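Local coordinates for protein putative O-Methyltransferase (Corynebacterium glutamicum, PDB 3DR5) that probably acts as an S-adenosyl-L-methionine-dependent O-methyltransferase whose substrate is not established, at residues R26-A29 with A30-G33; D88-S91 with E92-R95. All coordinates share one frame; numbering follows the deposited sequence.

Contact 1 of 2, residues R26-A29 with A30-G33; sequences REDA and AEFG
Glu27 and Glu31, one helical turn apart, bring their carboxylates together on the outside of helix 20-31. Glu27 OE2 lies 2.5 Å from Glu31 OE2, and the two carboxylate planes are inclined at 63°, so the groups meet through one oxygen each and are not stacked. The separation is short for two like charges, and this detail is doubtful. The Glu31 side chain gets there by setting CG beside its own backbone N (chi1 -77°) and then running extended, which lays CG 3.4 Å from Glu27 O. Glu27 instead bends at chi2, turning its carboxylate along the helix surface toward Glu31.

On the next flank, a water lies between Asp28 and Glu31, 2.7 Å from Asp28 OD1 and at a long, weak distance from Glu31 OE1; it may not serve both at once. Asp28 OD1 also forms a salt bridge with Arg24, one turn earlier, which probably offsets part of the local negative charge.

Phe32 meets the backbone edge-on: its CD2 stands 3.1 Å from Asp28 O, which lies in the plane of the ring at its rim. Asp28 O also accepts Phe32 N, at 3.2 Å and with a bent N-H...O angle of 137°. Upstream, Ala30 N to Arg26 O and Glu31 N to Glu27 O are regular helical bonds.

Phe32 is the first residue to leave helical phi/psi, and Gly33 follows with positive phi. Gly33 N bonds to Ala30 O at 3.2 Å and Leu34 N pairs with Ala29 O, the pattern of a Schellman motif with Gly33 as C-prime residue, which terminates helix 20-31.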
ATOM      1  N   ARG A  26      17.366  12.313  -3.206  1.00 40.54           N
ATOM      2  CA  ARG A  26      17.487  12.004  -1.782  1.00 40.67           C
ATOM      3  C   ARG A  26      18.686  12.767  -1.200  1.00 41.44           C
ATOM      4  O   ARG A  26      18.662  13.201  -0.049  1.00 43.15           O
ATOM      5  CB  ARG A  26      17.678  10.496  -1.585  1.00 40.06           C
ATOM      6  CG  ARG A  26      17.503  10.033  -0.148  1.00 41.06           C
ATOM      7  CD  ARG A  26      17.336   8.520  -0.085  1.00 39.59           C
ATOM      8  NE  ARG A  26      16.004   8.076  -0.497  1.00 36.02           N
ATOM      9  CZ  ARG A  26      14.900   8.282   0.215  1.00 35.63           C
ATOM     10  NH1 ARG A  26      14.975   8.923   1.373  1.00 33.06           N
ATOM     11  NH2 ARG A  26      13.727   7.836  -0.223  1.00 31.51           N
ATOM     12  N   GLU A  27      19.737  12.932  -1.998  1.00 43.09           N
ATOM     13  CA  GLU A  27      20.909  13.673  -1.551  1.00 45.53           C
ATOM     14  C   GLU A  27      20.511  15.149  -1.453  1.00 44.47           C
ATOM     15  O   GLU A  27      20.802  15.815  -0.457  1.00 44.94           O
ATOM     16  CB  GLU A  27      22.058  13.512  -2.546  1.00 47.21           C
ATOM     17  CG  GLU A  27      23.356  13.037  -1.907  1.00 56.44           C
ATOM     18  CD  GLU A  27      23.954  14.054  -0.949  1.00 64.19           C
ATOM     19  OE1 GLU A  27      23.513  14.126   0.219  1.00 65.65           O
ATOM     20  OE2 GLU A  27      24.867  14.791  -1.381  1.00 68.30           O
ATOM     21  N   ASP A  28      19.846  15.662  -2.490  1.00 43.22           N
ATOM     22  CA  ASP A  28      19.409  17.060  -2.487  1.00 42.84           C
ATOM     23  C   ASP A  28      18.559  17.392  -1.264  1.00 42.31           C
ATOM     24  O   ASP A  28      18.802  18.394  -0.592  1.00 42.99           O
ATOM     25  CB  ASP A  28      18.624  17.388  -3.759  1.00 41.28           C
ATOM     26  CG  ASP A  28      19.516  17.520  -4.977  1.00 42.74           C
ATOM     27  OD1 ASP A  28      20.751  17.428  -4.808  1.00 44.72           O
ATOM     28  OD2 ASP A  28      18.990  17.722  -6.097  1.00 45.45           O
ATOM     29  N   ALA A  29      17.571  16.551  -0.968  1.00 41.52           N
ATOM     30  CA  ALA A  29      16.691  16.787   0.178  1.00 40.18           C
ATOM     31  C   ALA A  29      17.464  16.851   1.485  1.00 39.57           C
ATOM     32  O   ALA A  29      17.186  17.696   2.341  1.00 39.63           O
ATOM     33  CB  ALA A  29      15.611  15.700   0.259  1.00 40.56           C
ATOM     34  N   ALA A  30      18.431  15.953   1.627  1.00 39.17           N
ATOM     35  CA  ALA A  30      19.258  15.887   2.824  1.00 40.05           C
ATOM     36  C   ALA A  30      20.136  17.136   2.946  1.00 39.78           C
ATOM     37  O   ALA A  30      20.315  17.671   4.039  1.00 40.00           O
ATOM     38  CB  ALA A  30      20.131  14.634   2.785  1.00 40.11           C
ATOM     39  N   GLU A  31      20.683  17.595   1.825  1.00 38.65           N
ATOM     40  CA  GLU A  31      21.524  18.786   1.829  1.00 38.87           C
ATOM     41  C   GLU A  31      20.765  20.041   2.262  1.00 38.60           C
ATOM     42  O   GLU A  31      21.359  20.970   2.801  1.00 39.71           O
ATOM     43  CB  GLU A  31      22.132  19.002   0.445  1.00 39.36           C
ATOM     44  CG  GLU A  31      23.297  18.082   0.139  1.00 38.74           C
ATOM     45  CD  GLU A  31      23.690  18.120  -1.315  1.00 43.41           C
ATOM     46  OE1 GLU A  31      23.476  19.168  -1.954  1.00 47.35           O
ATOM     47  OE2 GLU A  31      24.227  17.118  -1.819  1.00 48.92           O
ATOM     48  N   PHE A  32      19.454  20.063   2.032  1.00 37.78           N
ATOM     49  CA  PHE A  32      18.624  21.214   2.388  1.00 36.92           C
ATOM     50  C   PHE A  32      17.773  20.987   3.635  1.00 37.72           C
ATOM     51  O   PHE A  32      16.926  21.818   3.976  1.00 36.82           O
ATOM     52  CB  PHE A  32      17.726  21.592   1.205  1.00 35.46           C
ATOM     53  CG  PHE A  32      18.466  22.247   0.067  1.00 35.81           C
ATOM     54  CD1 PHE A  32      18.613  23.636   0.016  1.00 32.38           C
ATOM     55  CD2 PHE A  32      19.009  21.474  -0.960  1.00 29.85           C
ATOM     56  CE1 PHE A  32      19.295  24.243  -1.040  1.00 34.55           C
ATOM     57  CE2 PHE A  32      19.693  22.070  -2.013  1.00 32.22           C
ATOM     58  CZ  PHE A  32      19.835  23.457  -2.056  1.00 34.18           C
ATOM     59  N   GLY A  33      17.998  19.857   4.300  1.00 38.67           N
ATOM     60  CA  GLY A  33      17.259  19.524   5.512  1.00 38.55           C
ATOM     61  C   GLY A  33      15.766  19.311   5.338  1.00 37.08           C
ATOM     62  O   GLY A  33      14.985  19.563   6.254  1.00 36.54           O
TER
HETATM   63  O   HOH W   1      22.345  19.556  -5.079  1.00 40.16           O

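Contact 2 of 2, residues D88-S91 with E92-R95; sequences DPES and EHQR
His93 N and Gln94 N both turn to Glu90 O, the first weakly and the second at 3.3 Å, while Arg95 N bonds to Ser91 O at 3.0 Å, so the backbone passes from loop into helix with Glu90 at the N-cap position.

The main side-chain bond joins His93 to Asp88, five residues earlier. ND1 of His93 donates to Asp88 OD2 at 2.6 Å, with an N-H...O angle of 150°. The acceptor lies close to the imidazole plane, at the ring edge, but the donor stands well above the carboxylate plane; the two planes are 46° apart. With chi1 at -170° the Asp88 carboxylate swings away from its own N and forward to the helix start. Asp88 OD2 also accepts a hydrogen bond from Glu90 N, at 3.0 Å and from the opposite face of the carboxylate, closing an Asx turn. Two donors thus grip one oxygen, which should hold the turn and restrain the rotation of the imidazole. Glu90 adds a van der Waals contact, its CB lying over one face of the His93 ring, 3.3 Å from ND1, with the two side chains running side by side.

At the helix start, a water accepts from Glu92 N at 2.8 Å and is hydrogen-bonded to Ser91 OG, so solvent serves an amide of the first turn.

The segment joins the end of strand 83-87 to helix 91-103. Asp88, which is buried, packs on Pro65 and on Phe113 of strand 111-114; His93 touches Pro65 and Leu34, and Gln94 lies against Phe113 and Leu115, so the first turn of the helix lies beside strand 111-114, the outermost strand of the sheet within this chain.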
ATOM      1  N   ASP A  88       4.198  23.796  -3.437  1.00 34.03           N
ATOM      2  CA  ASP A  88       5.009  24.346  -2.358  1.00 34.37           C
ATOM      3  C   ASP A  88       5.207  25.846  -2.637  1.00 33.50           C
ATOM      4  O   ASP A  88       5.351  26.255  -3.785  1.00 33.15           O
ATOM      5  CB  ASP A  88       6.370  23.644  -2.233  1.00 32.69           C
ATOM      6  CG  ASP A  88       7.119  24.058  -0.964  1.00 32.83           C
ATOM      7  OD1 ASP A  88       6.744  23.593   0.131  1.00 33.51           O
ATOM      8  OD2 ASP A  88       8.063  24.868  -1.061  1.00 31.22           O
ATOM      9  N   PRO A  89       5.195  26.680  -1.584  1.00 35.06           N
ATOM     10  CA  PRO A  89       5.369  28.136  -1.710  1.00 37.30           C
ATOM     11  C   PRO A  89       6.791  28.652  -1.917  1.00 39.95           C
ATOM     12  O   PRO A  89       6.986  29.810  -2.294  1.00 40.65           O
ATOM     13  CB  PRO A  89       4.773  28.669  -0.408  1.00 36.50           C
ATOM     14  CG  PRO A  89       5.093  27.593   0.580  1.00 33.94           C
ATOM     15  CD  PRO A  89       4.871  26.297  -0.195  1.00 35.74           C
ATOM     16  N   GLU A  90       7.780  27.799  -1.673  1.00 40.63           N
ATOM     17  CA  GLU A  90       9.173  28.186  -1.792  1.00 41.49           C
ATOM     18  C   GLU A  90       9.682  28.022  -3.215  1.00 41.43           C
ATOM     19  O   GLU A  90       9.554  26.952  -3.803  1.00 42.37           O
ATOM     20  CB  GLU A  90       9.986  27.359  -0.786  1.00 42.68           C
ATOM     21  CG  GLU A  90      10.460  28.139   0.449  1.00 47.20           C
ATOM     22  CD  GLU A  90       9.476  29.190   0.949  1.00 50.57           C
ATOM     23  OE1 GLU A  90       8.631  28.873   1.812  1.00 54.15           O
ATOM     24  OE2 GLU A  90       9.546  30.338   0.463  1.00 51.33           O
ATOM     25  N   SER A  91      10.266  29.083  -3.765  1.00 40.04           N
ATOM     26  CA  SER A  91      10.737  29.045  -5.142  1.00 40.28           C
ATOM     27  C   SER A  91      11.951  28.182  -5.423  1.00 39.22           C
ATOM     28  O   SER A  91      12.073  27.635  -6.523  1.00 38.91           O
ATOM     29  CB  SER A  91      10.952  30.470  -5.671  1.00 40.80           C
ATOM     30  OG  SER A  91      11.792  31.212  -4.820  1.00 47.75           O
ATOM     31  N   GLU A  92      12.843  28.046  -4.446  1.00 38.40           N
ATOM     32  CA  GLU A  92      14.004  27.194  -4.650  1.00 37.79           C
ATOM     33  C   GLU A  92      13.520  25.734  -4.632  1.00 35.86           C
ATOM     34  O   GLU A  92      14.170  24.860  -5.213  1.00 34.88           O
ATOM     35  CB  GLU A  92      15.082  27.433  -3.572  1.00 37.99           C
ATOM     36  CG  GLU A  92      14.711  27.100  -2.146  1.00 38.66           C
ATOM     37  CD  GLU A  92      15.841  27.464  -1.181  1.00 39.16           C
ATOM     38  OE1 GLU A  92      15.632  27.408   0.048  1.00 44.47           O
ATOM     39  OE2 GLU A  92      16.947  27.796  -1.659  1.00 39.56           O
ATOM     40  N   HIS A  93      12.390  25.463  -3.971  1.00 34.44           N
ATOM     41  CA  HIS A  93      11.842  24.107  -3.955  1.00 34.73           C
ATOM     42  C   HIS A  93      11.295  23.818  -5.353  1.00 36.07           C
ATOM     43  O   HIS A  93      11.356  22.681  -5.822  1.00 37.25           O
ATOM     44  CB  HIS A  93      10.750  23.979  -2.881  1.00 34.41           C
ATOM     45  CG  HIS A  93      11.296  23.976  -1.487  1.00 32.27           C
ATOM     46  ND1 HIS A  93      10.503  24.108  -0.370  1.00 30.35           N
ATOM     47  CD2 HIS A  93      12.567  23.869  -1.036  1.00 24.41           C
ATOM     48  CE1 HIS A  93      11.264  24.087   0.709  1.00 27.66           C
ATOM     49  NE2 HIS A  93      12.520  23.945   0.332  1.00 27.44           N
ATOM     50  N   GLN A  94      10.768  24.843  -6.028  1.00 36.34           N
ATOM     51  CA  GLN A  94      10.251  24.670  -7.390  1.00 36.30           C
ATOM     52  C   GLN A  94      11.432  24.397  -8.325  1.00 37.32           C
ATOM     53  O   GLN A  94      11.345  23.550  -9.228  1.00 36.92           O
ATOM     54  CB  GLN A  94       9.497  25.921  -7.856  1.00 36.05           C
ATOM     55  CG  GLN A  94       9.261  25.959  -9.363  1.00 38.03           C
ATOM     56  CD  GLN A  94       8.195  26.955  -9.762  1.00 41.92           C
ATOM     57  OE1 GLN A  94       8.304  28.154  -9.483  1.00 43.15           O
ATOM     58  NE2 GLN A  94       7.147  26.464 -10.417  1.00 42.69           N
ATOM     59  N   ARG A  95      12.535  25.120  -8.112  1.00 37.73           N
ATOM     60  CA  ARG A  95      13.738  24.928  -8.920  1.00 38.04           C
ATOM     61  C   ARG A  95      14.313  23.550  -8.611  1.00 36.71           C
ATOM     62  O   ARG A  95      14.735  22.831  -9.513  1.00 37.54           O
ATOM     63  CB  ARG A  95      14.793  25.993  -8.608  1.00 37.76           C
ATOM     64  CG  ARG A  95      14.764  27.193  -9.535  1.00 41.07           C
ATOM     65  CD  ARG A  95      16.127  27.873  -9.599  1.00 41.47           C
ATOM     66  NE  ARG A  95      16.801  27.658 -10.880  1.00 44.73           N
ATOM     67  CZ  ARG A  95      18.113  27.780 -11.069  1.00 48.22           C
ATOM     68  NH1 ARG A  95      18.908  28.114 -10.059  1.00 43.75           N
ATOM     69  NH2 ARG A  95      18.638  27.567 -12.271  1.00 50.29           N
TER
HETATM   70  O   HOH W   2      13.016  30.032  -2.450  1.00 46.77           O

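How the contacts relate
Contact 1 comes first along the chain and marks the C-terminal end of helix 20-31; contact 2 follows, where strand 83-87 gives way to helix 91-103. Their centres are 14 Å apart and their nearest atoms about 4 Å, without touching, and both lie on the same side of the chain's centre. Helix 91-103 connects them: contact 2 forms its start, while Gln96 and Leu100 farther along receive Phe32 and Asp28 of contact 1. Leu34, just past the Schellman glycine, also meets His93. A helix end and a helix start thus lie close, contact 2 after the second strand of a 3-2-1-4-5-7-6 sheet, as in class I methyltransferases, where that strand end borders the cofactor site.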